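Local coordinates for viral structural protein 4 (Bombyx mori cytoplasmic polyhedrosis virus, PDB 6TZ0) that binds GTP at a P-loop-type site and probably assists the viral RNA-dependent RNA polymerase in transcribing the double-stranded RNA genome, at residues L208-P216 with I239-Y248. Numbering follows the deposited sequence.
Sequences LTASNLAAP and IRKLYGYGEY
The Tyr245 ring is sandwiched between Leu208 and Pro216. Leu208 CD1 sits over one face, 4.1 Å from the centroid of the Tyr245 ring. Pro216 CD sits over the opposite face, 3.9 Å from the same Tyr245 centroid; both satisfy CH-pi geometry, each displaced toward the rim. At the edge of this ring, in its plane, lie Ala214 O and, from its own segment, Tyr243 CB. The Tyr243 ring receives Leu213 on one face, CG being 4.2 Å from the centroid, and Leu213 CD2 reaches on toward the hydroxyl end. With CG anti to the backbone N (chi1 170°), the Leu213 branch swings inward although its CB does not head for 239-248; its CD1 then meets Ile239 CD1 at 3.7 Å. Leu208 CD1 touches CG2 of the same isoleucine, so the last turn of helix 236-242 packs against both leucines. Pro216 is a second junction: its CB lies 3.7 Å from Tyr248 CE2, and the ring also packs on the Tyr243 and Gly244 carbonyls.

The single hydrogen bond between the segments runs from Tyr245 OH to Ala214 O, 2.7 Å long, with a C=O...donor angle of 150° and the donor tilted 27° from the carbonyl plane. Tyr243 OH is hydrogen-bonded to Arg234 NH1, outside the two segments. Strand 226-230 adds Ile228, against which Leu208, Tyr245 and Tyr248 pack. The arrangement thus closes the loop after strand 204-208 onto the end of helix 236-242, away from the GTP-binding residues. Chemically, one phenol combines two functions: its hydroxyl satisfies a backbone carbonyl of the loop, and its two apolar faces, gripped by leucine and proline, are expected to limit how far the ring can turn.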
ATOM      1  N   LEU B 208      -2.571   8.846 -61.014  1.00 34.03           N
ATOM      2  CA  LEU B 208      -2.077   9.573 -62.174  1.00 34.03           C
ATOM      3  C   LEU B 208      -0.776  10.261 -61.791  1.00 34.03           C
ATOM      4  O   LEU B 208      -0.746  11.031 -60.832  1.00 34.03           O
ATOM      5  CB  LEU B 208      -3.098  10.604 -62.649  1.00 34.03           C
ATOM      6  CG  LEU B 208      -4.416  10.108 -63.229  1.00 34.03           C
ATOM      7  CD1 LEU B 208      -5.329  11.279 -63.501  1.00 34.03           C
ATOM      8  CD2 LEU B 208      -4.159   9.333 -64.498  1.00 34.03           C
ATOM      9  N   THR B 209       0.292   9.983 -62.522  1.00 36.44           N
ATOM     10  CA  THR B 209       1.558  10.677 -62.331  1.00 36.44           C
ATOM     11  C   THR B 209       1.889  11.443 -63.605  1.00 36.44           C
ATOM     12  O   THR B 209       1.079  11.533 -64.523  1.00 36.44           O
ATOM     13  CB  THR B 209       2.679   9.708 -61.951  1.00 36.44           C
ATOM     14  OG1 THR B 209       2.869   8.751 -62.996  1.00 36.44           O
ATOM     15  CG2 THR B 209       2.349   8.982 -60.668  1.00 36.44           C
ATOM     16  N   ALA B 210       3.090  12.013 -63.652  1.00 38.96           N
ATOM     17  CA  ALA B 210       3.498  12.792 -64.812  1.00 38.96           C
ATOM     18  C   ALA B 210       3.810  11.925 -66.023  1.00 38.96           C
ATOM     19  O   ALA B 210       3.713  12.408 -67.154  1.00 38.96           O
ATOM     20  CB  ALA B 210       4.713  13.652 -64.468  1.00 38.96           C
ATOM     21  N   SER B 211       4.179  10.665 -65.811  1.00 38.85           N
ATOM     22  CA  SER B 211       4.416   9.735 -66.904  1.00 38.85           C
ATOM     23  C   SER B 211       3.203   8.879 -67.225  1.00 38.85           C
ATOM     24  O   SER B 211       3.058   8.425 -68.362  1.00 38.85           O
ATOM     25  CB  SER B 211       5.593   8.820 -66.564  1.00 38.85           C
ATOM     26  OG  SER B 211       5.260   7.972 -65.481  1.00 38.85           O
ATOM     27  N   ASN B 212       2.337   8.656 -66.243  1.00 36.77           N
ATOM     28  CA  ASN B 212       1.159   7.815 -66.387  1.00 36.77           C
ATOM     29  C   ASN B 212       0.045   8.513 -67.151  1.00 36.77           C
ATOM     30  O   ASN B 212      -0.847   7.841 -67.677  1.00 36.77           O
ATOM     31  CB  ASN B 212       0.655   7.442 -64.991  1.00 36.77           C
ATOM     32  CG  ASN B 212      -0.258   6.246 -64.980  1.00 36.77           C
ATOM     33  OD1 ASN B 212      -0.454   5.582 -65.992  1.00 36.77           O
ATOM     34  ND2 ASN B 212      -0.840   5.970 -63.823  1.00 36.77           N
ATOM     35  N   LEU B 213       0.103   9.836 -67.244  1.00 35.47           N
ATOM     36  CA  LEU B 213      -1.068  10.657 -67.522  1.00 35.47           C
ATOM     37  C   LEU B 213      -1.563  10.519 -68.956  1.00 35.47           C
ATOM     38  O   LEU B 213      -0.841  10.821 -69.909  1.00 35.47           O
ATOM     39  CB  LEU B 213      -0.744  12.107 -67.187  1.00 35.47           C
ATOM     40  CG  LEU B 213      -1.712  13.198 -67.602  1.00 35.47           C
ATOM     41  CD1 LEU B 213      -1.915  14.128 -66.475  1.00 35.47           C
ATOM     42  CD2 LEU B 213      -0.992  13.949 -68.682  1.00 35.47           C
ATOM     43  N   ALA B 214      -2.814  10.090 -69.088  1.00 34.71           N
ATOM     44  CA  ALA B 214      -3.513  10.017 -70.362  1.00 34.71           C
ATOM     45  C   ALA B 214      -5.008  10.039 -70.076  1.00 34.71           C
ATOM     46  O   ALA B 214      -5.436  10.142 -68.925  1.00 34.71           O
ATOM     47  CB  ALA B 214      -3.113   8.767 -71.146  1.00 34.71           C
ATOM     48  N   ALA B 215      -5.797   9.953 -71.142  1.00 34.15           N
ATOM     49  CA  ALA B 215      -7.241   9.845 -71.028  1.00 34.15           C
ATOM     50  C   ALA B 215      -7.616   8.510 -70.383  1.00 34.15           C
ATOM     51  O   ALA B 215      -6.881   7.532 -70.514  1.00 34.15           O
ATOM     52  CB  ALA B 215      -7.873   9.966 -72.412  1.00 34.15           C
ATOM     53  N   PRO B 216      -8.750   8.438 -69.674  1.00 33.91           N
ATOM     54  CA  PRO B 216      -9.101   7.183 -68.991  1.00 33.91           C
ATOM     55  C   PRO B 216      -9.526   6.064 -69.917  1.00 33.91           C
ATOM     56  O   PRO B 216      -9.634   4.926 -69.454  1.00 33.91           O
ATOM     57  CB  PRO B 216     -10.255   7.596 -68.075  1.00 33.91           C
ATOM     58  CG  PRO B 216     -10.853   8.743 -68.737  1.00 33.91           C
ATOM     59  CD  PRO B 216      -9.735   9.488 -69.372  1.00 33.91           C
ATOM     60  N   ILE B 239      -7.042  18.492 -64.911  1.00 41.51           N
ATOM     61  CA  ILE B 239      -7.127  17.064 -65.201  1.00 41.51           C
ATOM     62  C   ILE B 239      -8.568  16.655 -65.459  1.00 41.51           C
ATOM     63  O   ILE B 239      -8.842  15.804 -66.313  1.00 41.51           O
ATOM     64  CB  ILE B 239      -6.509  16.266 -64.038  1.00 41.51           C
ATOM     65  CG1 ILE B 239      -5.085  16.742 -63.770  1.00 41.51           C
ATOM     66  CG2 ILE B 239      -6.500  14.787 -64.327  1.00 41.51           C
ATOM     67  CD1 ILE B 239      -4.173  16.620 -64.940  1.00 41.51           C
ATOM     68  N   ARG B 240      -9.515  17.289 -64.775  1.00 40.72           N
ATOM     69  CA  ARG B 240     -10.908  16.888 -64.884  1.00 40.72           C
ATOM     70  C   ARG B 240     -11.552  17.365 -66.184  1.00 40.72           C
ATOM     71  O   ARG B 240     -12.428  16.681 -66.719  1.00 40.72           O
ATOM     72  CB  ARG B 240     -11.672  17.415 -63.671  1.00 40.72           C
ATOM     73  CG  ARG B 240     -13.039  16.835 -63.478  1.00 40.72           C
ATOM     74  CD  ARG B 240     -13.755  17.500 -62.325  1.00 40.72           C
ATOM     75  NE  ARG B 240     -13.149  17.225 -61.028  1.00 40.72           N
ATOM     76  CZ  ARG B 240     -13.468  16.190 -60.262  1.00 40.72           C
ATOM     77  NH1 ARG B 240     -14.388  15.323 -60.662  1.00 40.72           N
ATOM     78  NH2 ARG B 240     -12.871  16.025 -59.093  1.00 40.72           N
ATOM     79  N   LYS B 241     -11.144  18.520 -66.715  1.00 44.51           N
ATOM     80  CA  LYS B 241     -11.751  19.011 -67.949  1.00 44.51           C
ATOM     81  C   LYS B 241     -10.883  18.804 -69.182  1.00 44.51           C
ATOM     82  O   LYS B 241     -11.399  18.883 -70.300  1.00 44.51           O
ATOM     83  CB  LYS B 241     -12.084  20.506 -67.849  1.00 44.51           C
ATOM     84  CG  LYS B 241     -10.873  21.420 -67.896  1.00 44.51           C
ATOM     85  CD  LYS B 241     -11.258  22.883 -67.809  1.00 44.51           C
ATOM     86  CE  LYS B 241     -11.886  23.364 -69.104  1.00 44.51           C
ATOM     87  NZ  LYS B 241     -10.905  23.352 -70.220  1.00 44.51           N
ATOM     88  N   LEU B 242      -9.592  18.542 -69.013  1.00 42.57           N
ATOM     89  CA  LEU B 242      -8.672  18.501 -70.136  1.00 42.57           C
ATOM     90  C   LEU B 242      -8.330  17.085 -70.561  1.00 42.57           C
ATOM     91  O   LEU B 242      -7.986  16.860 -71.725  1.00 42.57           O
ATOM     92  CB  LEU B 242      -7.394  19.265 -69.775  1.00 42.57           C
ATOM     93  CG  LEU B 242      -6.377  19.582 -70.867  1.00 42.57           C
ATOM     94  CD1 LEU B 242      -7.006  20.493 -71.897  1.00 42.57           C
ATOM     95  CD2 LEU B 242      -5.138  20.225 -70.277  1.00 42.57           C
ATOM     96  N   TYR B 243      -8.447  16.121 -69.654  1.00 38.96           N
ATOM     97  CA  TYR B 243      -8.163  14.730 -69.964  1.00 38.96           C
ATOM     98  C   TYR B 243      -9.387  13.840 -69.822  1.00 38.96           C
ATOM     99  O   TYR B 243      -9.262  12.623 -69.944  1.00 38.96           O
ATOM    100  CB  TYR B 243      -7.029  14.222 -69.077  1.00 38.96           C
ATOM    101  CG  TYR B 243      -5.723  14.911 -69.362  1.00 38.96           C
ATOM    102  CD1 TYR B 243      -4.918  14.501 -70.415  1.00 38.96           C
ATOM    103  CD2 TYR B 243      -5.311  15.996 -68.604  1.00 38.96           C
ATOM    104  CE1 TYR B 243      -3.735  15.133 -70.688  1.00 38.96           C
ATOM    105  CE2 TYR B 243      -4.125  16.637 -68.869  1.00 38.96           C
ATOM    106  CZ  TYR B 243      -3.345  16.205 -69.916  1.00 38.96           C
ATOM    107  OH  TYR B 243      -2.157  16.841 -70.185  1.00 38.96           O
ATOM    108  N   GLY B 244     -10.561  14.404 -69.572  1.00 36.65           N
ATOM    109  CA  GLY B 244     -11.776  13.614 -69.573  1.00 36.65           C
ATOM    110  C   GLY B 244     -12.037  12.818 -68.318  1.00 36.65           C
ATOM    111  O   GLY B 244     -12.582  11.712 -68.392  1.00 36.65           O
ATOM    112  N   TYR B 245     -11.675  13.353 -67.160  1.00 35.33           N
ATOM    113  CA  TYR B 245     -11.909  12.707 -65.875  1.00 35.33           C
ATOM    114  C   TYR B 245     -13.073  13.360 -65.137  1.00 35.33           C
ATOM    115  O   TYR B 245     -13.059  13.495 -63.915  1.00 35.33           O
ATOM    116  CB  TYR B 245     -10.641  12.732 -65.031  1.00 35.33           C
ATOM    117  CG  TYR B 245      -9.581  11.764 -65.499  1.00 35.33           C
ATOM    118  CD1 TYR B 245      -9.568  10.458 -65.041  1.00 35.33           C
ATOM    119  CD2 TYR B 245      -8.620  12.146 -66.421  1.00 35.33           C
ATOM    120  CE1 TYR B 245      -8.616   9.564 -65.465  1.00 35.33           C
ATOM    121  CE2 TYR B 245      -7.667  11.259 -66.856  1.00 35.33           C
ATOM    122  CZ  TYR B 245      -7.667   9.971 -66.372  1.00 35.33           C
ATOM    123  OH  TYR B 245      -6.715   9.082 -66.798  1.00 35.33           O
ATOM    124  N   GLY B 246     -14.104  13.758 -65.886  1.00 38.63           N
ATOM    125  CA  GLY B 246     -15.192  14.523 -65.304  1.00 38.63           C
ATOM    126  C   GLY B 246     -16.123  13.709 -64.432  1.00 38.63           C
ATOM    127  O   GLY B 246     -16.590  14.195 -63.399  1.00 38.63           O
ATOM    128  N   GLU B 247     -16.410  12.474 -64.823  1.00 40.11           N
ATOM    129  CA  GLU B 247     -17.324  11.652 -64.046  1.00 40.11           C
ATOM    130  C   GLU B 247     -16.645  10.900 -62.916  1.00 40.11           C
ATOM    131  O   GLU B 247     -17.321  10.153 -62.204  1.00 40.11           O
ATOM    132  CB  GLU B 247     -18.038  10.641 -64.941  1.00 40.11           C
ATOM    133  CG  GLU B 247     -19.031  11.241 -65.913  1.00 40.11           C
ATOM    134  CD  GLU B 247     -19.762  10.178 -66.703  1.00 40.11           C
ATOM    135  OE1 GLU B 247     -19.412   8.988 -66.564  1.00 40.11           O
ATOM    136  OE2 GLU B 247     -20.689  10.530 -67.464  1.00 40.11           O
ATOM    137  N   TYR B 248     -15.344  11.061 -62.731  1.00 36.33           N
ATOM    138  CA  TYR B 248     -14.677  10.287 -61.700  1.00 36.33           C
ATOM    139  C   TYR B 248     -14.617  11.103 -60.419  1.00 36.33           C
ATOM    140  O   TYR B 248     -14.788  12.322 -60.422  1.00 36.33           O
ATOM    141  CB  TYR B 248     -13.260   9.864 -62.108  1.00 36.33           C
ATOM    142  CG  TYR B 248     -13.125   8.885 -63.270  1.00 36.33           C
ATOM    143  CD1 TYR B 248     -14.222   8.396 -63.954  1.00 36.33           C
ATOM    144  CD2 TYR B 248     -11.892   8.388 -63.622  1.00 36.33           C
ATOM    145  CE1 TYR B 248     -14.078   7.515 -64.993  1.00 36.33           C
ATOM    146  CE2 TYR B 248     -11.745   7.489 -64.656  1.00 36.33           C
ATOM    147  CZ  TYR B 248     -12.848   7.056 -65.331  1.00 36.33           C
ATOM    148  OH  TYR B 248     -12.732   6.164 -66.365  1.00 36.33           O
TER